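Local coordinates for DCN1-like protein 3 (Homo sapiens, PDB 4GBA) that promotes the neddylation of cullins by helping NEDD8 pass from N-terminally acetylated NEDD8-conjugating E2 enzymes to cullin–RBX complexes, at residues T103-F106 against G107-S110; L117-E120 against I121-L125; V191-E194 against M195-K199. All blocks are in the same frame, centred on the assembly; numbering follows the deposited sequence.

In the fold
The three contacts come in series along the mostly helical chain of the DCUN1 (PONY) domain. Contact 1 is the close of helix 93-107 and the start of the following loop; contact 2 is strand 117-118 running into helix 119-129. Their centres are about 10 Å apart and they touch: L117 CD2 lies 3.1 Å from G107 C, and L125 CD1 lies 3.4 Å from G107 CA. Contact 3, on the last helix, 185-199, is centred about 30 Å from contact 1 and about 22 Å from contact 2. Contacts 1 and 2 thus form one packed unit that meets the bound E2 peptide, while contact 3 stays about 11 Å from contact 2 at the nearest atoms.

Contact 1. Residues T103-F106 against G107-S110; sequences TFQF and GLDS
Helix 93-107 makes one of its last turns between T103 and G107, where G107 N donates to T103 O at 3.1 Å with a nearly straight N-H (164°). One residue on, L108 N makes a weak bond to Q105 O at 3.2 Å as the chain leaves the helix in an extended conformation, and D109 centres an inverse gamma turn. Among the side chains, L108 carries the contact. Its CD2 methyl slants against the F104 ring, 3.7 Å from CE2. F104 holds CG trans to its own N (chi1 178°), and although its CB starts away from the loop, the far end of the ring swings back to L108; W160 meets the same ring. The same methyl is also approached by Q105, whose chain bends at chi2, bringing NE2 to 4.0 Å from L108 CD2, while its OE1 takes a hydrogen bond from R157. F106 lies on L45 and A48 of helix 42-50 and packs on a modified side chain of the bound peptide. The arrangement is a helix C-terminus whose final turn passes into a loop, set in the buried part of the DCUN1 domain beside the bound E2 peptide, probably near its acetylated N-terminus.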
loop_
_atom_site.group_PDB
_atom_site.type_symbol
_atom_site.label_atom_id
_atom_site.label_comp_id
_atom_site.label_asym_id
_atom_site.label_seq_id
_atom_site.Cartn_x
_atom_site.Cartn_y
_atom_site.Cartn_z
ATOM N N THR A 103 -3.976 -1.951 -2.815
ATOM C CA THR A 103 -2.579 -1.703 -2.462
ATOM C C THR A 103 -1.615 -2.540 -3.328
ATOM O O THR A 103 -0.519 -2.086 -3.656
ATOM C CB THR A 103 -2.330 -1.913 -0.941
ATOM O OG1 THR A 103 -3.143 -0.992 -0.191
ATOM C CG2 THR A 103 -0.856 -1.701 -0.580
ATOM N N PHE A 104 -2.042 -3.743 -3.723
ATOM C CA PHE A 104 -1.211 -4.572 -4.578
ATOM C C PHE A 104 -1.054 -3.927 -5.957
ATOM O O PHE A 104 0.067 -3.772 -6.461
ATOM C CB PHE A 104 -1.754 -6.001 -4.709
ATOM C CG PHE A 104 -0.937 -6.854 -5.636
ATOM C CD1 PHE A 104 0.123 -7.608 -5.158
ATOM C CD2 PHE A 104 -1.181 -6.848 -6.996
ATOM C CE1 PHE A 104 0.901 -8.365 -6.025
ATOM C CE2 PHE A 104 -0.389 -7.605 -7.866
ATOM C CZ PHE A 104 0.639 -8.358 -7.379
ATOM N N GLN A 105 -2.187 -3.545 -6.543
ATOM C CA GLN A 105 -2.249 -2.904 -7.857
ATOM C C GLN A 105 -1.468 -1.582 -7.888
ATOM O O GLN A 105 -0.815 -1.233 -8.882
ATOM C CB GLN A 105 -3.721 -2.647 -8.232
ATOM C CG GLN A 105 -3.953 -2.456 -9.724
ATOM C CD GLN A 105 -3.360 -3.603 -10.560
ATOM O OE1 GLN A 105 -3.440 -4.779 -10.178
ATOM N NE2 GLN A 105 -2.744 -3.257 -11.693
ATOM N N PHE A 106 -1.564 -0.849 -6.785
ATOM C CA PHE A 106 -0.878 0.420 -6.605
ATOM C C PHE A 106 0.641 0.217 -6.649
ATOM O O PHE A 106 1.339 0.881 -7.417
ATOM C CB PHE A 106 -1.323 1.039 -5.275
ATOM C CG PHE A 106 -0.813 2.445 -5.036
ATOM C CD1 PHE A 106 -1.060 3.460 -5.953
ATOM C CD2 PHE A 106 -0.129 2.758 -3.865
ATOM C CE1 PHE A 106 -0.602 4.757 -5.717
ATOM C CE2 PHE A 106 0.329 4.048 -3.623
ATOM C CZ PHE A 106 0.092 5.046 -4.550
ATOM N N GLY A 107 1.144 -0.717 -5.845
ATOM C CA GLY A 107 2.574 -0.969 -5.781
ATOM C C GLY A 107 3.109 -1.568 -7.067
ATOM O O GLY A 107 4.315 -1.636 -7.285
ATOM N N LEU A 108 2.198 -1.985 -7.937
ATOM C CA LEU A 108 2.565 -2.708 -9.139
ATOM C C LEU A 108 2.925 -1.783 -10.287
ATOM O O LEU A 108 2.114 -0.976 -10.732
ATOM C CB LEU A 108 1.415 -3.624 -9.551
ATOM C CG LEU A 108 1.722 -4.755 -10.515
ATOM C CD1 LEU A 108 2.767 -5.692 -9.926
ATOM C CD2 LEU A 108 0.425 -5.473 -10.782
ATOM N N ASP A 109 4.147 -1.923 -10.775
ATOM C CA ASP A 109 4.630 -1.117 -11.884
ATOM C C ASP A 109 4.095 -1.611 -13.220
ATOM O O ASP A 109 4.759 -2.378 -13.908
ATOM C CB ASP A 109 6.157 -1.136 -11.912
ATOM C CG ASP A 109 6.728 -0.011 -12.733
ATOM O OD1 ASP A 109 5.999 0.984 -12.937
ATOM O OD2 ASP A 109 7.898 -0.117 -13.165
ATOM N N SER A 110 2.899 -1.169 -13.589
ATOM C CA SER A 110 2.303 -1.608 -14.844
ATOM C C SER A 110 2.887 -0.868 -16.046
ATOM O O SER A 110 2.664 -1.257 -17.192
ATOM C CB SER A 110 0.775 -1.463 -14.810
ATOM O OG SER A 110 0.178 -2.364 -13.890
#

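Contact 2. Residues L117-E120 against I121-L125; sequences LHRE and IAIAL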
loop_
_atom_site.group_PDB
_atom_site.type_symbol
_atom_site.label_atom_id
_atom_site.label_comp_id
_atom_site.label_asym_id
_atom_site.label_seq_id
_atom_site.Cartn_x
_atom_site.Cartn_y
_atom_site.Cartn_z
ATOM N N LEU A 117 5.035 -7.652 -7.419
ATOM C CA LEU A 117 5.654 -6.536 -6.697
ATOM C C LEU A 117 7.123 -6.822 -6.399
ATOM O O LEU A 117 7.487 -7.965 -6.092
ATOM C CB LEU A 117 4.959 -6.316 -5.358
ATOM C CG LEU A 117 3.526 -5.804 -5.286
ATOM C CD1 LEU A 117 3.131 -5.721 -3.825
ATOM C CD2 LEU A 117 3.409 -4.453 -5.965
ATOM N N HIS A 118 7.966 -5.793 -6.466
ATOM C CA HIS A 118 9.346 -5.960 -6.028
ATOM C C HIS A 118 9.294 -6.334 -4.558
ATOM O O HIS A 118 8.529 -5.748 -3.794
ATOM C CB HIS A 118 10.155 -4.666 -6.192
ATOM C CG HIS A 118 10.423 -4.281 -7.611
ATOM N ND1 HIS A 118 10.959 -5.158 -8.540
ATOM C CD2 HIS A 118 10.252 -3.110 -8.269
ATOM C CE1 HIS A 118 11.091 -4.546 -9.697
ATOM N NE2 HIS A 118 10.667 -3.296 -9.565
ATOM N N ARG A 119 10.090 -7.317 -4.157
ATOM C CA ARG A 119 10.119 -7.732 -2.761
ATOM C C ARG A 119 10.067 -6.543 -1.778
ATOM O O ARG A 119 9.329 -6.586 -0.793
ATOM C CB ARG A 119 11.354 -8.598 -2.501
ATOM C CG ARG A 119 11.369 -9.339 -1.166
ATOM C CD ARG A 119 12.689 -10.109 -1.024
ATOM N NE ARG A 119 13.800 -9.187 -1.264
ATOM C CZ ARG A 119 14.387 -8.469 -0.311
ATOM N NH1 ARG A 119 14.005 -8.602 0.952
ATOM N NH2 ARG A 119 15.361 -7.620 -0.617
ATOM N N GLU A 120 10.836 -5.485 -2.047
ATOM C CA GLU A 120 10.992 -4.391 -1.080
ATOM C C GLU A 120 9.789 -3.455 -1.009
ATOM O O GLU A 120 9.495 -2.907 0.048
ATOM C CB GLU A 120 12.254 -3.591 -1.366
ATOM C CG GLU A 120 13.493 -4.455 -1.417
ATOM C CD GLU A 120 14.762 -3.638 -1.496
ATOM O OE1 GLU A 120 15.617 -3.961 -2.348
ATOM O OE2 GLU A 120 14.906 -2.677 -0.707
ATOM N N ILE A 121 9.123 -3.269 -2.145
ATOM C CA ILE A 121 7.844 -2.578 -2.220
ATOM C C ILE A 121 6.784 -3.369 -1.465
ATOM O O ILE A 121 6.042 -2.827 -0.653
ATOM C CB ILE A 121 7.374 -2.450 -3.673
ATOM C CG1 ILE A 121 8.364 -1.606 -4.473
ATOM C CG2 ILE A 121 5.991 -1.830 -3.718
ATOM C CD1 ILE A 121 8.532 -0.212 -3.920
ATOM N N ALA A 122 6.721 -4.660 -1.746
ATOM C CA ALA A 122 5.833 -5.549 -1.022
ATOM C C ALA A 122 6.031 -5.378 0.480
ATOM O O ALA A 122 5.058 -5.257 1.223
ATOM C CB ALA A 122 6.077 -7.000 -1.438
ATOM N N ILE A 123 7.286 -5.376 0.924
ATOM C CA ILE A 123 7.587 -5.253 2.354
ATOM C C ILE A 123 7.121 -3.905 2.922
ATOM O O ILE A 123 6.522 -3.844 3.993
ATOM C CB ILE A 123 9.092 -5.431 2.640
ATOM C CG1 ILE A 123 9.528 -6.869 2.370
ATOM C CG2 ILE A 123 9.414 -5.053 4.079
ATOM C CD1 ILE A 123 11.013 -7.104 2.610
ATOM N N ALA A 124 7.398 -2.833 2.190
ATOM C CA ALA A 124 6.971 -1.498 2.578
ATOM C C ALA A 124 5.444 -1.352 2.576
ATOM O O ALA A 124 4.866 -0.750 3.491
ATOM C CB ALA A 124 7.601 -0.462 1.655
ATOM N N LEU A 125 4.802 -1.899 1.549
ATOM C CA LEU A 125 3.346 -1.795 1.395
ATOM C C LEU A 125 2.595 -2.661 2.396
ATOM O O LEU A 125 1.562 -2.263 2.910
ATOM C CB LEU A 125 2.929 -2.136 -0.025
ATOM C CG LEU A 125 3.295 -1.046 -1.024
ATOM C CD1 LEU A 125 2.845 -1.428 -2.423
ATOM C CD2 LEU A 125 2.677 0.276 -0.585
#
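L117 and A122 meet because the leucine's chi1 of -68° sets CG beside its own backbone N and the extended chi2 then carries CD1 forward, to 3.9 Å from A122 CA and 4.0 Å from A122 CB. Its other methyl, CD2, makes a looser approach to I121 CG2. R119 reaches its partner differently. The chain runs straight as far as CD, then bends at chi3 (52°), so that the guanidinium turns back beside I123, whose side chain lies alongside and points the same way. NH1 comes to 3.7 Å from I123 CD1, set obliquely to the guanidinium plane, and the same nitrogen donates to L145 O at the end of helix 138-147. That helix also packs on I123, through L142, L145 and T146. On another side of the turn, H118 CB touches I121 CG1 at 3.9 Å, with the isoleucine carbon near the plane of the imidazole, at its edge.

The backbone begins its helix here, with H118 at the N-cap position. A122 N donates to H118 O at 2.9 Å, almost perfectly straight at 176°. I123 N to R119 O and A124 N to E120 O continue the pattern with more bent geometry. Just before it, L117 is paired through its backbone with I155 in the short antiparallel sheet.

Chemically, L117 packs inward on F104 and W160, while R119 combines a methyl contact with a bond to a carbonyl at a helix end, where the helix dipole would probably favour its positive charge. I121 packs on a polar side chain of the bound E2 peptide, A124 and L125 on apolar ones, so the helix meets it largely through hydrocarbon.

Contact 3. Residues V191-E194 against M195-K199; sequences VEWE and MERRK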
loop_
_atom_site.group_PDB
_atom_site.type_symbol
_atom_site.label_atom_id
_atom_site.label_comp_id
_atom_site.label_asym_id
_atom_site.label_seq_id
_atom_site.Cartn_x
_atom_site.Cartn_y
_atom_site.Cartn_z
ATOM N N VAL A 191 7.090 -20.376 7.779
ATOM C CA VAL A 191 6.802 -21.080 9.014
ATOM C C VAL A 191 8.041 -21.837 9.505
ATOM O O VAL A 191 8.339 -21.847 10.699
ATOM C CB VAL A 191 5.580 -22.001 8.862
ATOM C CG1 VAL A 191 5.527 -23.015 9.991
ATOM C CG2 VAL A 191 4.298 -21.164 8.824
ATOM N N GLU A 192 8.770 -22.451 8.578
ATOM C CA GLU A 192 10.003 -23.150 8.927
ATOM C C GLU A 192 11.004 -22.155 9.500
ATOM O O GLU A 192 11.475 -22.310 10.632
ATOM C CB GLU A 192 10.606 -23.878 7.712
ATOM C CG GLU A 192 9.651 -24.860 7.004
ATOM C CD GLU A 192 8.952 -25.839 7.962
ATOM O OE1 GLU A 192 9.283 -27.048 7.936
ATOM O OE2 GLU A 192 8.059 -25.404 8.732
ATOM N N TRP A 193 11.312 -21.130 8.709
ATOM C CA TRP A 193 12.191 -20.051 9.140
ATOM C C TRP A 193 11.807 -19.497 10.512
ATOM O O TRP A 193 12.668 -19.145 11.317
ATOM C CB TRP A 193 12.170 -18.932 8.107
ATOM C CG TRP A 193 12.995 -17.715 8.479
ATOM C CD1 TRP A 193 14.279 -17.438 8.081
ATOM C CD2 TRP A 193 12.583 -16.600 9.294
ATOM N NE1 TRP A 193 14.688 -16.232 8.602
ATOM C CE2 TRP A 193 13.664 -15.695 9.351
ATOM C CE3 TRP A 193 11.404 -16.280 9.985
ATOM C CZ2 TRP A 193 13.606 -14.496 10.066
ATOM C CZ3 TRP A 193 11.348 -15.088 10.703
ATOM C CH2 TRP A 193 12.439 -14.212 10.736
ATOM N N GLU A 194 10.509 -19.428 10.773
ATOM C CA GLU A 194 10.016 -18.856 12.015
ATOM C C GLU A 194 10.108 -19.851 13.171
ATOM O O GLU A 194 10.237 -19.453 14.332
ATOM C CB GLU A 194 8.582 -18.356 11.843
ATOM C CG GLU A 194 7.900 -17.966 13.141
ATOM C CD GLU A 194 8.528 -16.743 13.797
ATOM O OE1 GLU A 194 9.475 -16.174 13.207
ATOM O OE2 GLU A 194 8.071 -16.351 14.896
ATOM N N MET A 195 10.031 -21.142 12.856
ATOM C CA MET A 195 10.308 -22.184 13.849
ATOM C C MET A 195 11.785 -22.164 14.249
ATOM O O MET A 195 12.124 -22.268 15.425
ATOM C CB MET A 195 9.926 -23.576 13.321
ATOM C CG MET A 195 8.431 -23.822 13.267
ATOM S SD MET A 195 7.629 -23.176 14.748
ATOM C CE MET A 195 7.705 -24.573 15.869
ATOM N N GLU A 196 12.661 -22.024 13.263
ATOM C CA GLU A 196 14.088 -21.972 13.534
ATOM C C GLU A 196 14.460 -20.781 14.411
ATOM O O GLU A 196 15.267 -20.922 15.333
ATOM C CB GLU A 196 14.904 -21.953 12.238
ATOM C CG GLU A 196 16.358 -21.532 12.433
ATOM C CD GLU A 196 17.105 -22.404 13.444
ATOM O OE1 GLU A 196 16.782 -23.610 13.544
ATOM O OE2 GLU A 196 18.009 -21.878 14.139
ATOM N N ARG A 197 13.887 -19.611 14.139
ATOM C CA ARG A 197 14.255 -18.445 14.932
ATOM C C ARG A 197 13.737 -18.541 16.364
ATOM O O ARG A 197 14.375 -18.050 17.286
ATOM C CB ARG A 197 13.841 -17.127 14.272
ATOM C CG ARG A 197 12.360 -16.853 14.285
ATOM C CD ARG A 197 12.112 -15.364 14.282
ATOM N NE ARG A 197 12.413 -14.797 15.584
ATOM C CZ ARG A 197 11.531 -14.711 16.575
ATOM N NH1 ARG A 197 10.299 -15.160 16.401
ATOM N NH2 ARG A 197 11.880 -14.176 17.739
ATOM N N ARG A 198 12.596 -19.188 16.555
ATOM C CA ARG A 198 12.120 -19.439 17.909
ATOM C C ARG A 198 13.072 -20.370 18.665
ATOM O O ARG A 198 13.304 -20.191 19.867
ATOM C CB ARG A 198 10.694 -19.981 17.894
ATOM C CG ARG A 198 9.685 -18.896 17.592
ATOM C CD ARG A 198 8.283 -19.418 17.395
ATOM N NE ARG A 198 7.497 -18.444 16.645
ATOM C CZ ARG A 198 6.180 -18.299 16.744
ATOM N NH1 ARG A 198 5.483 -19.066 17.574
ATOM N NH2 ARG A 198 5.559 -17.378 16.014
ATOM N N LYS A 199 13.632 -21.349 17.955
ATOM C CA LYS A 199 14.671 -22.211 18.517
ATOM C C LYS A 199 15.891 -21.379 18.917
ATOM O O LYS A 199 16.186 -21.237 20.107
ATOM C CB LYS A 199 15.077 -23.305 17.524
#
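Ionic bonds centre on the E194 carboxylate, which R197 and R198 share in a salt-bridge network. R198 approaches side-on, its NE at 2.8 Å and NH2 at 2.9 Å from E194 OE2. That oxygen lies in the guanidinium plane, whereas the two flat groups stand nearly perpendicular (88°). OE2 receives NH2 on its anti lone pair, away from OE1, while NE comes from above the carboxylate plane. R197 runs beside E194 in the same direction, and its NH1 bonds weakly to OE2 at 2.9 Å. A bend at chi2 (67°) turns the carboxylate forward along the helix, toward both arginines.

The apolar contacts include R197 CD lying 3.7 Å from W193 CZ3, with CG over a face of the indole. F144 meets the indole edge-to-face, and V191 CG1 lies loosely against M195 CG. W193, E194 and R197 all touch Q140 of helix 138-147.

The indole's polar tie to that helix is a hydrogen bond from W193 NE1 to E147 OE2.

Backbone bonds of the i to i+4 kind run through this part of helix 185-199, from M195 N to V191 O as far as R198 N to E194 O.

With E194 buried and two arginines gripping one oxygen, its negative charge is probably well compensated, and the anionic form favoured.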